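Local coordinates for protein CrataBL (Crataeva tapia, PDB 4IHZ) that inhibits trypsin as a beta-trefoil serine protease inhibitor, and probably also inhibits factor Xa and binds glucose and N-acetylglucosamine as a lectin, at residues A[22-27]-A[77-82]; A[36-41]-A[99-104]; A[9-14]-A[45-50]; A[86-91]-A[110-115]. All blocks are in the same frame, centred on the assembly; numbering follows the deposited sequence.

Interaction 1. Residues A[22-27]-A[77-82]; sequences DNLRKN and LWFCPE. With NAG (2-acetamido-2-deoxy-beta-D-glucopyranose), chain C.
Asn23 holds its CG between its own backbone N and carbonyl carbon (chi1 83°), and this sends the amide from the helix 22-26 toward the loop 77-82. There OD1 accepts the backbone N-H of Phe79 at 2.9 Å, with an N-H...O angle of 156°; the donor sits above the carbonyl plane of the amide rather than in it. The other end of the same amide, ND2, lies over a face of the Trp78 indole, 3.4 Å from CH2, the two planes nearly perpendicular. Asn23 CB rests 3.4 Å from SG of Cys80, which is tied to Cys33 by a disulfide. Leu24 packs beside it, its CD2 meeting the edge of the Phe79 ring at CD2, 3.8 Å away. Over a face of that ring comes Asn27, whose CA makes a CH-pi contact 3.8 Å from the centroid. Asn27 has a positive phi just past the helix, and its ND2 carries the N-acetylglucosamine through a 1.5 Å bond to C1. The sugar O5 approaches the edge of Phe79. One buried amide thus fixes the loop backbone, while an aromatic ring backs the glycan's attachment point.

Interaction 2. Residues A[36-41]-A[99-104]; sequences DLITQL and VTTGGT
Asp36 and Thr101 meet at a slant, carboxylate against hydroxyl. Asp36 OD2 accepts the hydroxyl of Thr101 OG1 over 2.7 Å with its anti lone pair, the one turned away from OD1. Asp36 reaches it with CG anti to its backbone N (chi1 -172°). The other oxygen, OD1, accepts the N-H of Asn23 at the helix 22-26, so the carboxylate joins that helix to the segment 99-104. Beside this polar pair Ile38 runs at about a right angle to Thr101, its CD1 3.7 Å from the methyl CG2, and leans obliquely across Val99, where CG1 meets CG1 at 3.8 Å. Trp86 packs against both Ile38 and Val99, extending this patch into the interior of the beta-trefoil.

The backbones come close at Leu37 and Thr100 but form no regular ladder. Asp36 O accepts the N-H of Thr101 at 2.9 Å, in the carbonyl plane, and also takes a CA-H...O contact from Thr100 CA. Two waters link further backbone groups of the two segments: one receives the N-H of Asp36 and donates to Thr101 O, the other receives the N-H of Ile38 and lies 2.6 Å from Val99 O. Thr100 turns its own OG1 back onto Thr101 O at 2.8 Å.

With both carboxylate oxygens of a buried Asp36 engaged by donors, the side chain is held against rotation, and those donors would probably favour its charged form.

Interaction 3. Residues A[9-14]-A[45-50]; sequences YILPST and PRIGVP
This is an apolar surface contact in which the ring of Tyr9, on strand 8-12, is sandwiched by the loop that leads from strand 38-40 to strand 52-55. Ile47 lies over one face, its CG1 3.8 Å from the ring centroid and 19° off the normal; Pro50 covers the opposite face, with CG 4.1 Å from the centroid. Both are CH-pi contacts. The isoleucine chain crosses the tyrosine at about a right angle, whereas the proline ring lies alongside it. Ile47 has CG1 anti to its backbone N (chi1 -164°), which lays CG1 and CD1 along the ring while CG1 also packs against Leu11. At the ring's edge, Gly48 O stands 3.3 Å from CE1.

In the beta-trefoil, strand 8-12 pairs with strand 158-162 near the C terminus, so the loop packs on the strand that brings the chain ends together. Water joins the backbone of the strand to that of the loop. One water donates to Ile10 O and to Ile47 O; another receives the N-H of Ile10 and donates to Val49 O, 2.7 Å away. A third sits 2.5 Å from Tyr9 OH and bonds weakly to Gly48 O. Gly48 has a positive phi (98°), a backbone shape that calls for glycine.

Interaction 4. Residues A[86-91]-A[110-115]; sequences WTVKSS and SWFRIE
Phe112 of strand 112-117 points its ring edge at Trp86 and Thr87 in the segment 86-91, joining two separate antiparallel sheets of the beta-trefoil in its buried interior. The apolar part of the contact is small. Phe112 CE2 lies 3.7 Å from CB of Trp86, and its CZ comes 4.3 Å from CG2 of Val88, which approaches obliquely. With CG anti to its own carbonyl carbon (chi1 -65°), the phenyl group reaches across to the other strand. Around it His125 makes an edge-to-face ring contact, and Leu69 and Ile71 of strand 69-72 pack against the same side chain.

Polar backbone atoms meet the ring at its rim. Trp86 O lies near the ring plane, 3.5 Å from CE2, and Thr87 O is 3.8 Å from CZ, so the carbonyls face C-H edges and not the pi cloud. The indole NE1 of Trp86 turns elsewhere, hydrogen-bonded to Thr73 OG1. Likewise Thr87 OG1 is held by Gly109 O, and Ser110 OG by Ser107 O.

Water joins the two backbones at Trp86 and Ser110, next to the closest CA pair, Thr87 and Ser110. The carbonyls of Trp86 and Ser110, 4.0 Å apart from O to O, share a single water molecule, 2.8 Å from Trp86 O and 2.7 Å from Ser110 O.

How the interactions relate
From the N terminus, strand 8-12 meets the loop 45-50 in interaction 3, closing a loop that holds the helix 22-26 and strand 38-40. Those two elements reach onward, to 77-82 in interaction 1 and to 99-104 in interaction 2, so interactions 1, 2 and 3 cross one another. Interaction 4 opens at 86-91, after interaction 1 has closed, and crosses interaction 2. Direct touches connect them: Asp22 OD1 with Thr39 OG1 between interactions 1 and 2, Leu41 O with Arg46 N between 2 and 3, and Thr100 O with Thr87 N between 2 and 4. Trp86 packs on Ile10, linking the buried interaction 4 to interaction 3 at the surface, with interaction 1 farther out by the glycan.

Interaction 1. Residues A[22-27]-A[77-82]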
loop_
_atom_site.group_PDB
_atom_site.type_symbol
_atom_site.label_atom_id
_atom_site.label_comp_id
_atom_site.label_asym_id
_atom_site.label_seq_id
_atom_site.Cartn_x
_atom_site.Cartn_y
_atom_site.Cartn_z
ATOM N N ASP A 22 5.977 4.827 11.504
ATOM C CA ASP A 22 6.255 3.969 12.638
ATOM C C ASP A 22 6.634 2.543 12.255
ATOM O O ASP A 22 7.480 1.923 12.938
ATOM C CB ASP A 22 5.082 3.946 13.587
ATOM C CG ASP A 22 5.284 4.830 14.793
ATOM O OD1 ASP A 22 6.431 5.311 15.090
ATOM O OD2 ASP A 22 4.272 5.020 15.508
ATOM N N ASN A 23 6.045 2.000 11.179
ATOM C CA ASN A 23 6.354 0.582 10.892
ATOM C C ASN A 23 7.823 0.388 10.566
ATOM O O ASN A 23 8.405 -0.670 10.844
ATOM C CB ASN A 23 5.449 0.011 9.786
ATOM C CG ASN A 23 5.939 0.346 8.418
ATOM O OD1 ASN A 23 6.710 -0.396 7.841
ATOM N ND2 ASN A 23 5.470 1.469 7.857
ATOM N N LEU A 24 8.442 1.440 10.020
ATOM C CA LEU A 24 9.872 1.363 9.675
ATOM C C LEU A 24 10.741 1.468 10.911
ATOM O O LEU A 24 11.821 0.918 10.934
ATOM C CB LEU A 24 10.254 2.415 8.596
ATOM C CG LEU A 24 9.593 2.202 7.236
ATOM C CD1 LEU A 24 10.081 3.261 6.253
ATOM C CD2 LEU A 24 9.984 0.801 6.685
ATOM N N ARG A 25 10.246 2.103 11.976
ATOM C CA ARG A 25 11.053 2.175 13.206
ATOM C C ARG A 25 11.090 0.814 13.864
ATOM O O ARG A 25 12.142 0.373 14.347
ATOM C CB ARG A 25 10.460 3.224 14.155
ATOM C CG ARG A 25 10.527 4.600 13.513
ATOM C CD ARG A 25 9.987 5.655 14.482
ATOM N NE ARG A 25 10.954 5.874 15.555
ATOM C CZ ARG A 25 10.965 6.985 16.285
ATOM N NH1 ARG A 25 10.064 7.901 16.050
ATOM N NH2 ARG A 25 11.893 7.153 17.231
ATOM N N LYS A 26 9.950 0.132 13.810
ATOM C CA LYS A 26 9.801 -1.195 14.421
ATOM C C LYS A 26 10.594 -2.234 13.627
ATOM O O LYS A 26 11.244 -3.109 14.229
ATOM C CB LYS A 26 8.318 -1.549 14.561
ATOM C CG LYS A 26 8.053 -2.934 15.226
ATOM C CD LYS A 26 8.233 -2.889 16.733
ATOM C CE LYS A 26 8.286 -4.306 17.312
ATOM N NZ LYS A 26 8.649 -4.293 18.757
ATOM N N ASN A 27 10.594 -2.108 12.300
ATOM C CA ASN A 27 11.403 -2.942 11.388
ATOM C C ASN A 27 11.046 -4.435 11.467
ATOM O O ASN A 27 11.921 -5.278 11.250
ATOM C CB ASN A 27 12.947 -2.728 11.571
ATOM C CG ASN A 27 13.777 -3.185 10.355
ATOM O OD1 ASN A 27 13.688 -2.592 9.288
ATOM N ND2 ASN A 27 14.618 -4.237 10.529
ATOM N N LEU A 77 11.916 -1.104 1.986
ATOM C CA LEU A 77 11.381 -1.922 3.068
ATOM C C LEU A 77 9.997 -1.377 3.427
ATOM O O LEU A 77 9.773 -0.161 3.378
ATOM C CB LEU A 77 12.270 -1.835 4.313
ATOM C CG LEU A 77 13.623 -2.514 4.221
ATOM C CD1 LEU A 77 14.373 -2.168 5.518
ATOM C CD2 LEU A 77 13.373 -4.010 4.047
ATOM N N TRP A 78 9.056 -2.290 3.664
ATOM C CA TRP A 78 7.725 -1.845 4.137
ATOM C C TRP A 78 7.100 -3.019 4.876
ATOM O O TRP A 78 6.928 -4.090 4.313
ATOM C CB TRP A 78 6.848 -1.458 2.933
ATOM C CG TRP A 78 5.708 -0.640 3.351
ATOM C CD1 TRP A 78 4.380 -0.959 3.295
ATOM C CD2 TRP A 78 5.788 0.663 3.908
ATOM N NE1 TRP A 78 3.626 0.070 3.801
ATOM C CE2 TRP A 78 4.457 1.095 4.177
ATOM C CE3 TRP A 78 6.854 1.528 4.182
ATOM C CZ2 TRP A 78 4.163 2.356 4.739
ATOM C CZ3 TRP A 78 6.553 2.792 4.748
ATOM C CH2 TRP A 78 5.218 3.193 4.992
ATOM N N PHE A 79 6.704 -2.780 6.118
ATOM C CA PHE A 79 6.306 -3.876 6.988
ATOM C C PHE A 79 4.805 -3.958 7.176
ATOM O O PHE A 79 4.325 -4.808 7.938
ATOM C CB PHE A 79 6.994 -3.726 8.333
ATOM C CG PHE A 79 8.487 -3.850 8.217
ATOM C CD1 PHE A 79 9.081 -5.130 8.106
ATOM C CD2 PHE A 79 9.300 -2.707 8.116
ATOM C CE1 PHE A 79 10.466 -5.273 7.965
ATOM C CE2 PHE A 79 10.707 -2.854 7.952
ATOM C CZ PHE A 79 11.284 -4.142 7.890
ATOM N N CYS A 80 4.078 -3.118 6.456
ATOM C CA CYS A 80 2.610 -3.092 6.545
ATOM C C CYS A 80 2.046 -3.662 5.262
ATOM O O CYS A 80 2.648 -3.545 4.200
ATOM C CB CYS A 80 2.117 -1.629 6.674
ATOM S SG CYS A 80 2.599 -0.888 8.242
ATOM N N PRO A 81 0.847 -4.251 5.329
ATOM C CA PRO A 81 0.193 -4.621 4.080
ATOM C C PRO A 81 -0.354 -3.421 3.329
ATOM O O PRO A 81 -0.487 -3.481 2.117
ATOM C CB PRO A 81 -0.995 -5.493 4.520
ATOM C CG PRO A 81 -0.885 -5.679 5.985
ATOM C CD PRO A 81 0.158 -4.759 6.534
ATOM N N GLU A 82 -0.654 -2.347 4.051
ATOM C CA GLU A 82 -1.241 -1.152 3.441
ATOM C C GLU A 82 -0.181 -0.280 2.721
ATOM O O GLU A 82 1.032 -0.558 2.813
ATOM C CB GLU A 82 -1.918 -0.306 4.525
ATOM C CG GLU A 82 -3.015 -1.052 5.309
ATOM C CD GLU A 82 -2.505 -1.793 6.559
ATOM O OE1 GLU A 82 -1.291 -2.004 6.701
ATOM O OE2 GLU A 82 -3.349 -2.185 7.391
HETATM C C1 NAG C . 15.401 -4.761 9.424
HETATM C C2 NAG C . 16.749 -5.490 9.705
HETATM C C3 NAG C . 17.420 -6.036 8.430
HETATM C C4 NAG C . 16.415 -6.850 7.627
HETATM C C5 NAG C . 15.145 -5.999 7.395
HETATM C C6 NAG C . 14.090 -6.773 6.611
HETATM C C7 NAG C . 18.001 -4.632 11.610
HETATM C C8 NAG C . 18.887 -3.530 12.124
HETATM N N2 NAG C . 17.609 -4.518 10.343
HETATM O O3 NAG C . 18.544 -6.865 8.748
HETATM O O4 NAG C . 16.961 -7.275 6.380
HETATM O O5 NAG C . 14.569 -5.617 8.639
HETATM O O6 NAG C . 13.641 -7.815 7.445
HETATM O O7 NAG C . 17.682 -5.580 12.335
#

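Interaction 2. Residues A[36-41]-A[99-104]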
loop_
_atom_site.group_PDB
_atom_site.type_symbol
_atom_site.label_atom_id
_atom_site.label_comp_id
_atom_site.label_asym_id
_atom_site.label_seq_id
_atom_site.Cartn_x
_atom_site.Cartn_y
_atom_site.Cartn_z
ATOM N N ASP A 36 -0.646 3.885 11.148
ATOM C CA ASP A 36 0.802 3.935 11.015
ATOM C C ASP A 36 1.205 5.409 10.999
ATOM O O ASP A 36 1.205 6.054 9.956
ATOM C CB ASP A 36 1.224 3.224 9.726
ATOM C CG ASP A 36 2.737 3.060 9.612
ATOM O OD1 ASP A 36 3.391 2.704 10.625
ATOM O OD2 ASP A 36 3.289 3.292 8.492
ATOM N N LEU A 37 1.525 5.919 12.184
ATOM C CA LEU A 37 1.841 7.333 12.369
ATOM C C LEU A 37 3.146 7.711 11.713
ATOM O O LEU A 37 3.982 6.848 11.422
ATOM C CB LEU A 37 1.946 7.629 13.877
ATOM C CG LEU A 37 0.686 7.362 14.672
ATOM C CD1 LEU A 37 1.120 7.487 16.124
ATOM C CD2 LEU A 37 -0.440 8.351 14.335
ATOM N N ILE A 38 3.349 9.018 11.524
ATOM C CA ILE A 38 4.637 9.509 11.046
ATOM C C ILE A 38 5.264 10.156 12.280
ATOM O O ILE A 38 4.758 11.185 12.773
ATOM C CB ILE A 38 4.446 10.597 9.945
ATOM C CG1 ILE A 38 3.692 10.049 8.717
ATOM C CG2 ILE A 38 5.813 11.203 9.533
ATOM C CD1 ILE A 38 4.374 8.876 8.063
ATOM N N THR A 39 6.334 9.560 12.796
ATOM C CA THR A 39 6.890 10.000 14.072
ATOM C C THR A 39 8.287 10.571 13.917
ATOM O O THR A 39 9.011 10.246 12.967
ATOM C CB THR A 39 6.907 8.891 15.141
ATOM O OG1 THR A 39 7.621 7.766 14.628
ATOM C CG2 THR A 39 5.442 8.486 15.497
ATOM N N GLN A 40 8.686 11.392 14.867
ATOM C CA GLN A 40 9.931 12.089 14.791
ATOM C C GLN A 40 11.076 11.284 15.396
ATOM O O GLN A 40 10.940 10.687 16.466
ATOM C CB GLN A 40 9.784 13.444 15.505
ATOM C CG GLN A 40 10.958 14.376 15.208
ATOM C CD GLN A 40 10.759 15.738 15.776
ATOM O OE1 GLN A 40 10.172 15.906 16.864
ATOM N NE2 GLN A 40 11.266 16.738 15.073
ATOM N N LEU A 41 12.198 11.255 14.701
ATOM C CA LEU A 41 13.360 10.522 15.201
ATOM C C LEU A 41 14.227 11.469 16.006
ATOM O O LEU A 41 15.046 12.201 15.461
ATOM C CB LEU A 41 14.159 10.003 13.999
ATOM C CG LEU A 41 13.434 9.055 13.047
ATOM C CD1 LEU A 41 14.394 8.554 11.989
ATOM C CD2 LEU A 41 12.943 7.876 13.813
ATOM N N VAL A 99 -1.803 12.206 11.032
ATOM C CA VAL A 99 -1.245 11.764 9.711
ATOM C C VAL A 99 -0.908 10.301 9.825
ATOM O O VAL A 99 -0.307 9.880 10.806
ATOM C CB VAL A 99 -0.016 12.592 9.339
ATOM C CG1 VAL A 99 0.556 12.110 7.985
ATOM C CG2 VAL A 99 -0.363 14.077 9.187
ATOM N N THR A 100 -1.235 9.519 8.790
ATOM C CA THR A 100 -0.784 8.102 8.754
ATOM C C THR A 100 -0.380 7.743 7.359
ATOM O O THR A 100 -0.654 8.483 6.414
ATOM C CB THR A 100 -1.860 7.104 9.173
ATOM O OG1 THR A 100 -2.870 7.057 8.145
ATOM C CG2 THR A 100 -2.517 7.523 10.512
ATOM N N THR A 101 0.223 6.565 7.239
ATOM C CA THR A 101 0.368 6.018 5.909
ATOM C C THR A 101 -0.882 5.159 5.608
ATOM O O THR A 101 -1.855 5.185 6.346
ATOM C CB THR A 101 1.653 5.167 5.757
ATOM O OG1 THR A 101 1.548 4.036 6.616
ATOM C CG2 THR A 101 2.948 5.997 6.151
ATOM N N GLY A 102 -0.874 4.413 4.510
ATOM C CA GLY A 102 -1.963 3.501 4.248
ATOM C C GLY A 102 -3.088 4.140 3.440
ATOM O O GLY A 102 -4.176 3.544 3.311
ATOM N N GLY A 103 -2.826 5.312 2.874
ATOM C CA GLY A 103 -3.777 6.001 2.006
ATOM C C GLY A 103 -3.865 5.439 0.597
ATOM O O GLY A 103 -3.306 4.392 0.268
ATOM N N THR A 104 -4.600 6.156 -0.248
ATOM C CA THR A 104 -4.826 5.711 -1.631
ATOM C C THR A 104 -4.539 6.913 -2.535
ATOM O O THR A 104 -4.995 8.024 -2.228
ATOM C CB THR A 104 -6.278 5.189 -1.780
ATOM O OG1 THR A 104 -6.449 4.052 -0.928
ATOM C CG2 THR A 104 -6.546 4.719 -3.209
HETATM O O HOH W 1 -2.425 3.760 8.740
HETATM O O HOH W 2 1.367 10.867 12.498
#

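Interaction 3. Residues A[9-14]-A[45-50]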
loop_
_atom_site.group_PDB
_atom_site.type_symbol
_atom_site.label_atom_id
_atom_site.label_comp_id
_atom_site.label_asym_id
_atom_site.label_seq_id
_atom_site.Cartn_x
_atom_site.Cartn_y
_atom_site.Cartn_z
ATOM N N TYR A 9 13.772 14.603 2.243
ATOM C CA TYR A 9 13.509 14.528 3.677
ATOM C C TYR A 9 12.777 15.750 4.169
ATOM O O TYR A 9 13.195 16.890 3.898
ATOM C CB TYR A 9 14.829 14.423 4.427
ATOM C CG TYR A 9 15.618 13.185 4.144
ATOM C CD1 TYR A 9 15.288 11.985 4.772
ATOM C CD2 TYR A 9 16.680 13.205 3.243
ATOM C CE1 TYR A 9 16.037 10.841 4.525
ATOM C CE2 TYR A 9 17.430 12.056 2.974
ATOM C CZ TYR A 9 17.076 10.883 3.625
ATOM O OH TYR A 9 17.787 9.739 3.435
ATOM N N ILE A 10 11.682 15.535 4.894
ATOM C CA ILE A 10 10.968 16.615 5.575
ATOM C C ILE A 10 11.644 16.833 6.925
ATOM O O ILE A 10 11.780 15.909 7.736
ATOM C CB ILE A 10 9.480 16.252 5.791
ATOM C CG1 ILE A 10 8.793 16.006 4.439
ATOM C CG2 ILE A 10 8.801 17.399 6.627
ATOM C CD1 ILE A 10 7.426 15.339 4.612
ATOM N N LEU A 11 12.107 18.058 7.167
ATOM C CA LEU A 11 12.815 18.333 8.412
ATOM C C LEU A 11 12.247 19.587 9.039
ATOM O O LEU A 11 11.866 20.504 8.312
ATOM C CB LEU A 11 14.307 18.537 8.122
ATOM C CG LEU A 11 14.983 17.225 7.690
ATOM C CD1 LEU A 11 16.223 17.549 6.925
ATOM C CD2 LEU A 11 15.328 16.394 8.956
ATOM N N PRO A 12 12.184 19.650 10.384
ATOM C CA PRO A 12 11.863 20.942 10.999
ATOM C C PRO A 12 12.849 22.009 10.533
ATOM O O PRO A 12 14.023 21.736 10.278
ATOM C CB PRO A 12 12.057 20.668 12.492
ATOM C CG PRO A 12 11.983 19.122 12.616
ATOM C CD PRO A 12 12.661 18.678 11.382
ATOM N N SER A 13 12.345 23.236 10.412
ATOM C CA SER A 13 13.164 24.322 9.911
ATOM C C SER A 13 14.402 24.564 10.745
ATOM O O SER A 13 15.409 25.004 10.195
ATOM C CB SER A 13 12.315 25.577 9.792
ATOM O OG SER A 13 11.545 25.421 8.616
ATOM N N THR A 14 14.324 24.303 12.055
ATOM C CA THR A 14 15.471 24.539 12.928
ATOM C C THR A 14 16.001 23.326 13.703
ATOM O O THR A 14 16.582 23.491 14.799
ATOM C CB THR A 14 15.211 25.675 13.919
ATOM O OG1 THR A 14 14.174 25.283 14.825
ATOM C CG2 THR A 14 14.811 26.963 13.180
ATOM N N PRO A 45 18.840 12.738 17.082
ATOM C CA PRO A 45 18.132 13.232 15.916
ATOM C C PRO A 45 18.654 12.543 14.670
ATOM O O PRO A 45 19.857 12.487 14.409
ATOM C CB PRO A 45 18.432 14.735 15.881
ATOM C CG PRO A 45 19.296 15.022 17.038
ATOM C CD PRO A 45 19.696 13.765 17.713
ATOM N N ARG A 46 17.732 12.011 13.902
ATOM C CA ARG A 46 18.108 11.368 12.642
ATOM C C ARG A 46 17.241 11.911 11.527
ATOM O O ARG A 46 16.103 12.326 11.725
ATOM C CB ARG A 46 17.957 9.858 12.730
ATOM C CG ARG A 46 19.038 9.228 13.633
ATOM C CD ARG A 46 20.434 9.465 13.002
ATOM N NE ARG A 46 21.557 8.862 13.735
ATOM C CZ ARG A 46 22.349 9.511 14.585
ATOM N NH1 ARG A 46 22.174 10.816 14.851
ATOM N NH2 ARG A 46 23.345 8.844 15.171
ATOM N N ILE A 47 17.785 11.890 10.323
ATOM C CA ILE A 47 17.182 12.603 9.213
ATOM C C ILE A 47 15.861 11.961 8.751
ATOM O O ILE A 47 15.048 12.638 8.147
ATOM C CB ILE A 47 18.205 12.670 8.025
ATOM C CG1 ILE A 47 17.773 13.728 6.996
ATOM C CG2 ILE A 47 18.398 11.282 7.366
ATOM C CD1 ILE A 47 18.914 14.167 6.020
ATOM N N GLY A 48 15.664 10.669 9.037
ATOM C CA GLY A 48 14.369 10.059 8.748
ATOM C C GLY A 48 14.370 9.290 7.432
ATOM O O GLY A 48 15.376 8.735 6.977
ATOM N N VAL A 49 13.190 9.256 6.818
ATOM C CA VAL A 49 12.958 8.478 5.613
ATOM C C VAL A 49 12.369 9.467 4.608
ATOM O O VAL A 49 11.488 10.235 4.957
ATOM C CB VAL A 49 11.951 7.346 5.909
ATOM C CG1 VAL A 49 11.751 6.512 4.637
ATOM C CG2 VAL A 49 12.518 6.415 6.977
ATOM N N PRO A 50 12.836 9.465 3.360
ATOM C CA PRO A 50 12.326 10.482 2.447
ATOM C C PRO A 50 10.895 10.234 1.955
ATOM O O PRO A 50 10.296 9.153 2.167
ATOM C CB PRO A 50 13.248 10.386 1.223
ATOM C CG PRO A 50 14.289 9.369 1.521
ATOM C CD PRO A 50 13.773 8.550 2.701
HETATM O O HOH W 3 17.486 7.507 4.619
HETATM O O HOH W 4 12.431 13.338 7.605
HETATM O O HOH W 5 10.825 12.788 5.518
#

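Interaction 4. Residues A[86-91]-A[110-115]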
loop_
_atom_site.group_PDB
_atom_site.type_symbol
_atom_site.label_atom_id
_atom_site.label_comp_id
_atom_site.label_asym_id
_atom_site.label_seq_id
_atom_site.Cartn_x
_atom_site.Cartn_y
_atom_site.Cartn_z
ATOM N N TRP A 86 0.493 8.810 2.204
ATOM C CA TRP A 86 -0.000 9.512 3.384
ATOM C C TRP A 86 -1.474 9.894 3.305
ATOM O O TRP A 86 -2.011 10.182 2.234
ATOM C CB TRP A 86 0.831 10.762 3.583
ATOM C CG TRP A 86 2.271 10.475 3.959
ATOM C CD1 TRP A 86 3.031 9.317 3.718
ATOM C CD2 TRP A 86 3.129 11.362 4.687
ATOM N NE1 TRP A 86 4.301 9.466 4.287
ATOM C CE2 TRP A 86 4.374 10.718 4.846
ATOM C CE3 TRP A 86 2.957 12.669 5.210
ATOM C CZ2 TRP A 86 5.454 11.311 5.547
ATOM C CZ3 TRP A 86 4.032 13.261 5.870
ATOM C CH2 TRP A 86 5.263 12.587 6.028
ATOM N N THR A 87 -2.122 9.909 4.457
ATOM C CA THR A 87 -3.521 10.294 4.536
ATOM C C THR A 87 -3.722 10.795 5.968
ATOM O O THR A 87 -2.746 11.003 6.721
ATOM C CB THR A 87 -4.445 9.093 4.217
ATOM O OG1 THR A 87 -5.807 9.506 4.220
ATOM C CG2 THR A 87 -4.253 7.918 5.185
ATOM N N VAL A 88 -4.973 11.023 6.345
ATOM C CA VAL A 88 -5.277 11.396 7.716
ATOM C C VAL A 88 -6.352 10.487 8.254
ATOM O O VAL A 88 -7.258 10.128 7.532
ATOM C CB VAL A 88 -5.734 12.894 7.785
ATOM C CG1 VAL A 88 -6.481 13.237 9.118
ATOM C CG2 VAL A 88 -4.536 13.787 7.551
ATOM N N LYS A 89 -6.225 10.088 9.517
ATOM C CA LYS A 89 -7.212 9.228 10.161
ATOM C C LYS A 89 -7.563 9.802 11.510
ATOM O O LYS A 89 -6.776 10.548 12.089
ATOM C CB LYS A 89 -6.698 7.796 10.336
ATOM C CG LYS A 89 -6.371 7.092 8.991
ATOM C CD LYS A 89 -5.945 5.656 9.214
ATOM C CE LYS A 89 -5.578 4.958 7.919
ATOM N NZ LYS A 89 -5.381 3.487 8.161
ATOM N N SER A 90 -8.755 9.467 11.987
ATOM C CA SER A 90 -9.159 9.870 13.333
ATOM C C SER A 90 -8.656 8.832 14.326
ATOM O O SER A 90 -8.675 7.627 14.023
ATOM C CB SER A 90 -10.680 9.991 13.412
ATOM O OG SER A 90 -11.271 8.741 13.107
ATOM N N SER A 91 -8.186 9.276 15.498
ATOM C CA SER A 91 -7.696 8.370 16.541
ATOM C C SER A 91 -8.086 8.862 17.933
ATOM O O SER A 91 -7.580 9.890 18.378
ATOM C CB SER A 91 -6.155 8.220 16.504
ATOM O OG SER A 91 -5.761 7.406 17.596
ATOM N N SER A 110 -6.577 11.997 0.564
ATOM C CA SER A 110 -5.134 11.881 0.243
ATOM C C SER A 110 -4.408 13.206 0.047
ATOM O O SER A 110 -3.195 13.228 -0.154
ATOM C CB SER A 110 -4.939 11.105 -1.096
ATOM O OG SER A 110 -5.388 11.867 -2.252
ATOM N N TRP A 111 -5.152 14.308 0.013
ATOM C CA TRP A 111 -4.585 15.550 -0.480
ATOM C C TRP A 111 -3.927 16.405 0.591
ATOM O O TRP A 111 -4.553 16.791 1.608
ATOM C CB TRP A 111 -5.669 16.366 -1.204
ATOM C CG TRP A 111 -6.224 15.628 -2.415
ATOM C CD1 TRP A 111 -7.498 15.147 -2.575
ATOM C CD2 TRP A 111 -5.507 15.265 -3.611
ATOM N NE1 TRP A 111 -7.629 14.529 -3.800
ATOM C CE2 TRP A 111 -6.433 14.584 -4.462
ATOM C CE3 TRP A 111 -4.186 15.448 -4.055
ATOM C CZ2 TRP A 111 -6.078 14.098 -5.732
ATOM C CZ3 TRP A 111 -3.827 14.954 -5.324
ATOM C CH2 TRP A 111 -4.774 14.282 -6.145
ATOM N N PHE A 112 -2.661 16.703 0.341
ATOM C CA PHE A 112 -1.916 17.674 1.158
ATOM C C PHE A 112 -1.477 18.810 0.257
ATOM O O PHE A 112 -1.572 18.716 -0.977
ATOM C CB PHE A 112 -0.670 16.992 1.747
ATOM C CG PHE A 112 -0.978 15.894 2.721
ATOM C CD1 PHE A 112 -0.910 16.140 4.095
ATOM C CD2 PHE A 112 -1.313 14.591 2.270
ATOM C CE1 PHE A 112 -1.174 15.144 5.011
ATOM C CE2 PHE A 112 -1.589 13.575 3.176
ATOM C CZ PHE A 112 -1.502 13.825 4.542
ATOM N N ARG A 113 -0.962 19.881 0.856
ATOM C CA ARG A 113 -0.287 20.904 0.080
ATOM C C ARG A 113 0.941 21.352 0.835
ATOM O O ARG A 113 0.999 21.231 2.056
ATOM C CB ARG A 113 -1.188 22.149 -0.143
ATOM C CG ARG A 113 -2.474 21.799 -0.869
ATOM C CD ARG A 113 -3.378 23.017 -0.995
ATOM N NE ARG A 113 -4.607 22.569 -1.641
ATOM C CZ ARG A 113 -5.550 23.376 -2.108
ATOM N NH1 ARG A 113 -5.412 24.696 -1.998
ATOM N NH2 ARG A 113 -6.619 22.847 -2.678
ATOM N N ILE A 114 1.900 21.892 0.087
ATOM C CA ILE A 114 3.071 22.569 0.664
ATOM C C ILE A 114 2.789 24.071 0.535
ATOM O O ILE A 114 2.511 24.556 -0.567
ATOM C CB ILE A 114 4.352 22.228 -0.096
ATOM C CG1 ILE A 114 4.638 20.723 0.020
ATOM C CG2 ILE A 114 5.544 23.041 0.468
ATOM C CD1 ILE A 114 5.809 20.226 -0.878
ATOM N N GLU A 115 2.816 24.777 1.657
ATOM C CA GLU A 115 2.572 26.242 1.631
ATOM C C GLU A 115 3.724 26.974 2.228
ATOM O O GLU A 115 4.377 26.465 3.137
ATOM C CB GLU A 115 1.285 26.608 2.367
ATOM C CG GLU A 115 0.040 26.023 1.679
ATOM C CD GLU A 115 -1.270 26.287 2.386
ATOM O OE1 GLU A 115 -1.284 26.908 3.477
ATOM O OE2 GLU A 115 -2.314 25.830 1.845
HETATM O O HOH W 6 -1.065 11.588 0.012
#